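Local coordinates for FG41 Malonate Semialdehyde Decarboxylase (Coryneform bacterium, PDB 3MJZ), which belongs to the tautomerase superfamily, small enzymes built from beta-alpha-beta units, and assembles as a trimer, at residues A[67-72]-A[103-108]; A[3-8]-A[40-45]. One frame throughout, in Å; residues are numbered along the deposited sequence.

Contact 1 (A[67-72]-A[103-108])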
ATOM      1  N   ILE A  67     -11.434  -1.169   5.237  1.00 12.23           N
ATOM      2  CA  ILE A  67     -10.903  -1.008   3.890  1.00 11.91           C
ATOM      3  C   ILE A  67      -9.979  -2.189   3.575  1.00 11.76           C
ATOM      4  O   ILE A  67      -8.994  -2.407   4.272  1.00 11.59           O
ATOM      5  CB  ILE A  67     -10.179   0.363   3.739  1.00 12.18           C
ATOM      6  CG1 ILE A  67     -11.196   1.509   3.884  1.00 12.91           C
ATOM      7  CG2 ILE A  67      -9.463   0.480   2.393  1.00 11.61           C
ATOM      8  CD1 ILE A  67     -10.633   2.779   4.454  1.00 13.67           C
ATOM      9  N   ILE A  68     -10.340  -2.949   2.538  1.00 11.77           N
ATOM     10  CA  ILE A  68      -9.573  -4.119   2.033  1.00 11.25           C
ATOM     11  C   ILE A  68      -8.948  -3.762   0.675  1.00 10.55           C
ATOM     12  O   ILE A  68      -9.649  -3.451  -0.269  1.00 10.26           O
ATOM     13  CB  ILE A  68     -10.482  -5.392   1.785  1.00 11.52           C
ATOM     14  CG1 ILE A  68     -11.657  -5.490   2.771  1.00 10.89           C
ATOM     15  CG2 ILE A  68      -9.666  -6.657   1.779  1.00 10.75           C
ATOM     16  CD1 ILE A  68     -11.234  -5.597   4.169  1.00 14.99           C
ATOM     17  N   HIS A  69      -7.625  -3.823   0.614  1.00 10.18           N
ATOM     18  CA  HIS A  69      -6.827  -3.468  -0.551  1.00  9.34           C
ATOM     19  C   HIS A  69      -6.159  -4.773  -1.028  1.00  9.59           C
ATOM     20  O   HIS A  69      -5.306  -5.362  -0.350  1.00  9.16           O
ATOM     21  CB  HIS A  69      -5.796  -2.427  -0.121  1.00  9.14           C
ATOM     22  CG  HIS A  69      -5.226  -1.602  -1.237  1.00  7.93           C
ATOM     23  ND1 HIS A  69      -5.293  -1.968  -2.566  1.00  7.83           N
ATOM     24  CD2 HIS A  69      -4.510  -0.456  -1.201  1.00  4.63           C
ATOM     25  CE1 HIS A  69      -4.683  -1.062  -3.303  1.00  5.31           C
ATOM     26  NE2 HIS A  69      -4.185  -0.143  -2.495  1.00  6.22           N
ATOM     27  N   VAL A  70      -6.604  -5.250  -2.180  1.00  9.92           N
ATOM     28  CA  VAL A  70      -6.170  -6.533  -2.705  1.00 10.30           C
ATOM     29  C   VAL A  70      -5.076  -6.306  -3.749  1.00 10.83           C
ATOM     30  O   VAL A  70      -5.256  -5.550  -4.719  1.00 10.50           O
ATOM     31  CB  VAL A  70      -7.366  -7.309  -3.289  1.00 10.19           C
ATOM     32  CG1 VAL A  70      -6.923  -8.651  -3.805  1.00 10.34           C
ATOM     33  CG2 VAL A  70      -8.446  -7.475  -2.217  1.00  9.59           C
ATOM     34  N   PHE A  71      -3.918  -6.907  -3.494  1.00 11.35           N
ATOM     35  CA  PHE A  71      -2.797  -6.869  -4.429  1.00 11.71           C
ATOM     36  C   PHE A  71      -2.676  -8.245  -5.050  1.00 12.63           C
ATOM     37  O   PHE A  71      -2.284  -9.187  -4.388  1.00 12.70           O
ATOM     38  CB  PHE A  71      -1.492  -6.467  -3.734  1.00 10.57           C
ATOM     39  CG  PHE A  71      -1.486  -5.058  -3.235  1.00  9.60           C
ATOM     40  CD1 PHE A  71      -1.969  -4.755  -1.969  1.00  8.52           C
ATOM     41  CD2 PHE A  71      -0.986  -4.032  -4.017  1.00  7.57           C
ATOM     42  CE1 PHE A  71      -1.965  -3.455  -1.495  1.00  6.89           C
ATOM     43  CE2 PHE A  71      -0.975  -2.725  -3.545  1.00  7.95           C
ATOM     44  CZ  PHE A  71      -1.468  -2.438  -2.280  1.00  7.36           C
ATOM     45  N   THR A  72      -3.017  -8.347  -6.329  1.00 14.03           N
ATOM     46  CA  THR A  72      -3.060  -9.630  -6.991  1.00 15.09           C
ATOM     47  C   THR A  72      -2.542  -9.531  -8.440  1.00 16.00           C
ATOM     48  O   THR A  72      -2.419  -8.427  -9.004  1.00 16.00           O
ATOM     49  CB  THR A  72      -4.489 -10.228  -6.918  1.00 15.28           C
ATOM     50  OG1 THR A  72      -4.452 -11.634  -7.218  1.00 16.66           O
ATOM     51  CG2 THR A  72      -5.439  -9.508  -7.875  1.00 15.28           C
ATOM     52  N   PHE A 103     -15.081  -1.296   2.078  1.00 13.10           N
ATOM     53  CA  PHE A 103     -14.515  -0.632   0.889  1.00 11.97           C
ATOM     54  C   PHE A 103     -13.393  -1.541   0.397  1.00 11.29           C
ATOM     55  O   PHE A 103     -12.563  -2.000   1.212  1.00 10.85           O
ATOM     56  CB  PHE A 103     -14.029   0.774   1.263  1.00 12.00           C
ATOM     57  CG  PHE A 103     -13.409   1.550   0.117  1.00 12.53           C
ATOM     58  CD1 PHE A 103     -14.174   2.403  -0.655  1.00 11.47           C
ATOM     59  CD2 PHE A 103     -12.043   1.436  -0.168  1.00 12.66           C
ATOM     60  CE1 PHE A 103     -13.592   3.128  -1.686  1.00 13.18           C
ATOM     61  CE2 PHE A 103     -11.462   2.146  -1.200  1.00 11.72           C
ATOM     62  CZ  PHE A 103     -12.229   2.990  -1.956  1.00 12.47           C
ATOM     63  N   ILE A 104     -13.412  -1.856  -0.909  1.00 10.68           N
ATOM     64  CA  ILE A 104     -12.415  -2.749  -1.556  1.00 10.02           C
ATOM     65  C   ILE A 104     -11.731  -2.104  -2.769  1.00 10.55           C
ATOM     66  O   ILE A 104     -12.394  -1.546  -3.645  1.00 10.69           O
ATOM     67  CB  ILE A 104     -13.026  -4.122  -2.053  1.00 10.08           C
ATOM     68  CG1 ILE A 104     -14.264  -4.531  -1.248  1.00  8.52           C
ATOM     69  CG2 ILE A 104     -11.939  -5.221  -2.163  1.00  8.27           C
ATOM     70  CD1 ILE A 104     -14.145  -5.767  -0.464  1.00  8.40           C
ATOM     71  N   ALA A 105     -10.403  -2.224  -2.826  1.00 11.14           N
ATOM     72  CA  ALA A 105      -9.570  -1.762  -3.952  1.00 10.70           C
ATOM     73  C   ALA A 105      -8.616  -2.882  -4.400  1.00 10.72           C
ATOM     74  O   ALA A 105      -8.074  -3.627  -3.572  1.00  9.60           O
ATOM     75  CB  ALA A 105      -8.780  -0.550  -3.549  1.00 10.52           C
ATOM     76  N   ILE A 106      -8.450  -3.011  -5.715  1.00 10.87           N
ATOM     77  CA  ILE A 106      -7.581  -4.014  -6.289  1.00 11.57           C
ATOM     78  C   ILE A 106      -6.474  -3.298  -7.016  1.00 11.90           C
ATOM     79  O   ILE A 106      -6.728  -2.399  -7.805  1.00 12.21           O
ATOM     80  CB  ILE A 106      -8.243  -4.922  -7.353  1.00 11.90           C
ATOM     81  CG1 ILE A 106      -9.634  -5.441  -6.957  1.00 12.24           C
ATOM     82  CG2 ILE A 106      -7.290  -6.065  -7.722  1.00 11.88           C
ATOM     83  CD1 ILE A 106      -9.670  -6.320  -5.785  1.00 16.91           C
ATOM     84  N   THR A 107      -5.245  -3.721  -6.745  1.00 12.19           N
ATOM     85  CA  THR A 107      -4.082  -3.243  -7.454  1.00 12.52           C
ATOM     86  C   THR A 107      -3.358  -4.449  -8.043  1.00 12.43           C
ATOM     87  O   THR A 107      -3.115  -5.442  -7.354  1.00 12.31           O
ATOM     88  CB  THR A 107      -3.157  -2.428  -6.546  1.00 12.56           C
ATOM     89  OG1 THR A 107      -3.899  -1.337  -5.994  1.00 12.98           O
ATOM     90  CG2 THR A 107      -1.979  -1.883  -7.349  1.00 13.12           C
ATOM     91  N   GLU A 108      -3.014  -4.339  -9.321  1.00 12.74           N
ATOM     92  CA  GLU A 108      -2.535  -5.477 -10.092  1.00 12.83           C
ATOM     93  C   GLU A 108      -1.034  -5.471 -10.366  1.00 12.62           C
ATOM     94  O   GLU A 108      -0.398  -4.401 -10.515  1.00 12.09           O
ATOM     95  CB  GLU A 108      -3.320  -5.573 -11.410  1.00 13.18           C
ATOM     96  CG  GLU A 108      -4.830  -5.826 -11.204  1.00 13.95           C
ATOM     97  CD  GLU A 108      -5.509  -6.259 -12.474  1.00 15.49           C
ATOM     98  OE1 GLU A 108      -5.247  -5.627 -13.525  1.00 17.34           O
ATOM     99  OE2 GLU A 108      -6.279  -7.241 -12.438  1.00 16.69           O
TER
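Ile-68, Val-70 and Thr-72 bond along one side of their strand to Phe-103, Ala-105 and Thr-107 of 103-108, in parallel register. Five backbone hydrogen bonds alternate in direction between the two strands; the shortest runs from Val-70 N to Ala-105 O (2.6 Å), and Thr-107 N answers to Val-70 O at 2.7 Å. CA-H...O contacts fill in between them, such as Ile-104 CA to Ile-68 O at 3.1 Å.

One side chain joins the polar network. His-69 carries its ring trans to its own backbone N (chi1 -159°), which brings ND1 to Ala-105 O in a long, weak bond of 3.4 Å. That carbonyl therefore serves two donors. The imidazole is sandwiched as well: Ala-105 CB sits over one face in a CH-pi contact, 4.3 Å from the ring centroid, while Phe-71 CZ lies over the centre of the opposite face.

Apolar contacts line both sides of the sheet. On the face of Ile-68, Val-70 and Thr-72, Ile-106 folds CD1 back against Val-70 CB (3.5 Å), and its CG2 lies beside Thr-72 CG2. On the other face, Phe-71 CD2 packs on Thr-107 CB at 3.7 Å, and Ile-67 CG2 touches Phe-103 CD2 at 3.8 Å.

The two strands belong to one beta-alpha-beta unit, whose helix 78-92 covers Ile-104 and Ile-106 with Phe-85 and forms the Lys-81 salt bridge to Glu-108. Strand 2-8 flanks 67-72, while Ile-104 and Ala-105 pair with an antiparallel strand of the second subunit, carrying the sheet across the trimer interface.

Contact 2 (A[3-8]-A[40-45]); sequences IRIDLT and QILTAH
The imidazole of His-45 presents its edge to the 3-8 strand, with Leu-7 O near the ring plane. Its ND1-H bonds to Leu-7 O at 3.2 Å along a nearly straight path (166°). The backbone N of the same histidine also donates to Leu-7 O, at 2.9 Å, so two donors of one residue grip a single carbonyl. With CG beside the backbone N (chi1 -55°), ND1 is swung toward strand 3-8, to the carbonyl that the backbone N already uses. The Asp-6 carboxylate is turned 37° from the imidazole plane, and its OD1 rests on Thr-43 CB at 3.3 Å. Along the same face, Ile-41 CD1 touches NH1 of the Arg-4 guanidinium at 4.1 Å.

Between these groups a water links the strands: it lies 2.8 Å from Thr-43 OG1 and can donate to Ile-41 O at 3.2 Å and, weakly, to Asp-6 OD2, with more acceptors nearby than it has protons. Asp-6 OD2 has a stronger partner in Arg-4 of the second subunit, just as Arg-4 NH1 meets Asp-6 of the third, so this face of the sheet carries salt bridges from chain to chain within the trimer.

Strands 2-8 and 39-45 are the parallel pair of a beta-alpha-beta unit connected through helix 13-30, as in other tautomerase superfamily members. Ile-3, Ile-5 and Leu-7 alternate as acceptors and donors with Ile-41, Thr-43 and His-45.

On the helix-facing side, Ile-5 CD1 lies against Leu-42 CD1 (3.8 Å) and crosses the amide end of Gln-40, whose NE2 bonds to Ala-20 O of helix 13-30 and whose OE1 bonds to Arg-38. Leu-7 packs on Ile-19 of that helix.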
ATOM      1  N   ILE A   3      -3.040  -8.947   0.977  1.00 11.33           N
ATOM      2  CA  ILE A   3      -4.230  -8.184   1.392  1.00 10.17           C
ATOM      3  C   ILE A   3      -3.872  -7.317   2.577  1.00 10.47           C
ATOM      4  O   ILE A   3      -3.374  -7.790   3.593  1.00 10.92           O
ATOM      5  CB  ILE A   3      -5.472  -9.088   1.655  1.00 10.02           C
ATOM      6  CG1 ILE A   3      -5.873  -9.811   0.378  1.00 10.40           C
ATOM      7  CG2 ILE A   3      -6.672  -8.304   2.109  1.00  7.59           C
ATOM      8  CD1 ILE A   3      -5.322 -11.149   0.337  1.00 14.15           C
ATOM      9  N   ARG A   4      -4.064  -6.023   2.391  1.00 10.94           N
ATOM     10  CA  ARG A   4      -3.899  -5.049   3.439  1.00 11.16           C
ATOM     11  C   ARG A   4      -5.291  -4.753   3.922  1.00 11.20           C
ATOM     12  O   ARG A   4      -6.102  -4.133   3.191  1.00 10.78           O
ATOM     13  CB  ARG A   4      -3.225  -3.765   2.893  1.00 11.27           C
ATOM     14  CG  ARG A   4      -1.773  -3.950   2.495  1.00 10.94           C
ATOM     15  CD  ARG A   4      -1.018  -2.643   2.252  1.00 10.77           C
ATOM     16  NE  ARG A   4       0.342  -2.995   1.859  1.00 12.33           N
ATOM     17  CZ  ARG A   4       1.367  -3.097   2.700  1.00 12.74           C
ATOM     18  NH1 ARG A   4       1.217  -2.819   3.991  1.00 11.96           N
ATOM     19  NH2 ARG A   4       2.555  -3.455   2.244  1.00 13.52           N
ATOM     20  N   ILE A   5      -5.587  -5.235   5.129  1.00 11.64           N
ATOM     21  CA  ILE A   5      -6.880  -4.927   5.776  1.00 12.09           C
ATOM     22  C   ILE A   5      -6.698  -3.816   6.788  1.00 12.78           C
ATOM     23  O   ILE A   5      -6.068  -4.005   7.840  1.00 12.66           O
ATOM     24  CB  ILE A   5      -7.556  -6.151   6.440  1.00 12.18           C
ATOM     25  CG1 ILE A   5      -7.766  -7.272   5.413  1.00 11.83           C
ATOM     26  CG2 ILE A   5      -8.893  -5.764   7.036  1.00 10.12           C
ATOM     27  CD1 ILE A   5      -7.077  -8.490   5.716  1.00 11.24           C
ATOM     28  N   ASP A   6      -7.244  -2.655   6.460  1.00 13.33           N
ATOM     29  CA  ASP A   6      -7.184  -1.523   7.365  1.00 14.73           C
ATOM     30  C   ASP A   6      -8.536  -1.296   8.051  1.00 14.81           C
ATOM     31  O   ASP A   6      -9.532  -0.956   7.414  1.00 14.87           O
ATOM     32  CB  ASP A   6      -6.660  -0.280   6.641  1.00 14.88           C
ATOM     33  CG  ASP A   6      -5.160  -0.346   6.395  1.00 16.74           C
ATOM     34  OD1 ASP A   6      -4.413   0.129   7.275  1.00 16.53           O
ATOM     35  OD2 ASP A   6      -4.729  -0.860   5.317  1.00 19.37           O
ATOM     36  N   LEU A   7      -8.561  -1.526   9.356  1.00 15.75           N
ATOM     37  CA  LEU A   7      -9.804  -1.464  10.124  1.00 16.28           C
ATOM     38  C   LEU A   7      -9.617  -0.591  11.354  1.00 16.33           C
ATOM     39  O   LEU A   7      -8.606   0.064  11.465  1.00 16.73           O
ATOM     40  CB  LEU A   7     -10.325  -2.866  10.453  1.00 15.77           C
ATOM     41  CG  LEU A   7      -9.521  -3.957  11.149  1.00 17.36           C
ATOM     42  CD1 LEU A   7     -10.443  -5.138  11.359  1.00 19.56           C
ATOM     43  CD2 LEU A   7      -8.368  -4.411  10.315  1.00 20.60           C
ATOM     44  N   THR A   8     -10.586  -0.580  12.261  1.00 16.90           N
ATOM     45  CA  THR A   8     -10.591   0.346  13.387  1.00 17.47           C
ATOM     46  C   THR A   8     -10.437  -0.317  14.769  1.00 18.33           C
ATOM     47  O   THR A   8     -10.811  -1.466  14.988  1.00 17.85           O
ATOM     48  CB  THR A   8     -11.885   1.231  13.377  1.00 17.85           C
ATOM     49  OG1 THR A   8     -13.059   0.385  13.391  1.00 15.94           O
ATOM     50  CG2 THR A   8     -11.888   2.181  12.164  1.00 15.35           C
ATOM     51  N   GLN A  40      -1.796 -11.553   4.603  1.00 11.34           N
ATOM     52  CA  GLN A  40      -2.608 -10.448   5.097  1.00 11.77           C
ATOM     53  C   GLN A  40      -1.843  -9.604   6.087  1.00 11.62           C
ATOM     54  O   GLN A  40      -0.997 -10.106   6.821  1.00 11.96           O
ATOM     55  CB  GLN A  40      -3.896 -10.986   5.715  1.00 12.05           C
ATOM     56  CG  GLN A  40      -4.662 -11.949   4.768  1.00 11.16           C
ATOM     57  CD  GLN A  40      -5.961 -12.423   5.375  1.00 11.79           C
ATOM     58  OE1 GLN A  40      -5.982 -12.947   6.496  1.00 11.34           O
ATOM     59  NE2 GLN A  40      -7.060 -12.226   4.651  1.00  9.82           N
ATOM     60  N   ILE A  41      -2.106  -8.307   6.058  1.00 11.83           N
ATOM     61  CA  ILE A  41      -1.585  -7.370   7.056  1.00 12.35           C
ATOM     62  C   ILE A  41      -2.790  -6.642   7.657  1.00 12.84           C
ATOM     63  O   ILE A  41      -3.481  -5.936   6.931  1.00 13.36           O
ATOM     64  CB  ILE A  41      -0.612  -6.306   6.422  1.00 12.26           C
ATOM     65  CG1 ILE A  41       0.325  -6.955   5.358  1.00 11.43           C
ATOM     66  CG2 ILE A  41       0.057  -5.425   7.519  1.00 10.91           C
ATOM     67  CD1 ILE A  41       1.778  -6.658   5.464  1.00 11.34           C
ATOM     68  N   LEU A  42      -3.053  -6.828   8.956  1.00 13.23           N
ATOM     69  CA  LEU A  42      -4.098  -6.050   9.656  1.00 13.93           C
ATOM     70  C   LEU A  42      -3.542  -4.818  10.351  1.00 14.11           C
ATOM     71  O   LEU A  42      -2.602  -4.903  11.136  1.00 14.38           O
ATOM     72  CB  LEU A  42      -4.861  -6.904  10.676  1.00 14.18           C
ATOM     73  CG  LEU A  42      -5.938  -7.897  10.217  1.00 14.83           C
ATOM     74  CD1 LEU A  42      -5.409  -8.860   9.161  1.00 14.46           C
ATOM     75  CD2 LEU A  42      -6.426  -8.680  11.416  1.00 14.68           C
ATOM     76  N   THR A  43      -4.125  -3.670  10.053  1.00 15.28           N
ATOM     77  CA  THR A  43      -3.780  -2.428  10.740  1.00 16.33           C
ATOM     78  C   THR A  43      -5.057  -1.806  11.344  1.00 17.58           C
ATOM     79  O   THR A  43      -5.951  -1.304  10.621  1.00 17.08           O
ATOM     80  CB  THR A  43      -3.008  -1.434   9.818  1.00 16.30           C
ATOM     81  OG1 THR A  43      -1.953  -2.126   9.131  1.00 16.05           O
ATOM     82  CG2 THR A  43      -2.381  -0.297  10.627  1.00 16.21           C
ATOM     83  N   ALA A  44      -5.140  -1.902  12.675  1.00 18.03           N
ATOM     84  CA  ALA A  44      -6.186  -1.265  13.452  1.00 18.16           C
ATOM     85  C   ALA A  44      -5.803   0.186  13.779  1.00 18.42           C
ATOM     86  O   ALA A  44      -4.743   0.457  14.335  1.00 19.08           O
ATOM     87  CB  ALA A  44      -6.428  -2.053  14.716  1.00 18.34           C
ATOM     88  N   HIS A  45      -6.665   1.119  13.410  1.00 18.49           N
ATOM     89  CA  HIS A  45      -6.426   2.531  13.636  1.00 18.23           C
ATOM     90  C   HIS A  45      -7.451   3.087  14.623  1.00 18.78           C
ATOM     91  O   HIS A  45      -8.547   2.529  14.769  1.00 18.66           O
ATOM     92  CB  HIS A  45      -6.577   3.301  12.320  1.00 17.97           C
ATOM     93  CG  HIS A  45      -5.726   2.789  11.205  1.00 16.13           C
ATOM     94  ND1 HIS A  45      -6.047   1.658  10.487  1.00 14.29           N
ATOM     95  CD2 HIS A  45      -4.584   3.270  10.664  1.00 13.53           C
ATOM     96  CE1 HIS A  45      -5.128   1.451   9.565  1.00 13.02           C
ATOM     97  NE2 HIS A  45      -4.231   2.415   9.651  1.00 15.45           N
TER
HETATM   98  O   HOH W   1      -3.033  -2.756   6.657  1.00  8.69           O

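How the contacts relate
Both contacts are buried parallel strand pairs, each from its own beta-alpha-beta unit, and they share one four-stranded sheet. Their inner strands, 67-72 and 3-8, run antiparallel side by side: Ile-67 O and Asp-6 N probably hydrogen-bond at 2.8 Å, and Ile-68 packs on Ile-3 and Ile-5. Contact 1 lies nearer the centre of the chain; contact 2 has two partly exposed residues, Thr-43 and Ala-44, against Glu-108 alone in contact 1. Away from the helices, contact 1 gathers the aromatic rings of His-69, Phe-71 and Phe-103, which meet rings of other subunits; contact 2 instead carries a water and Arg-4 and Asp-6, each salt-bridged to its counterpart in a neighbouring subunit.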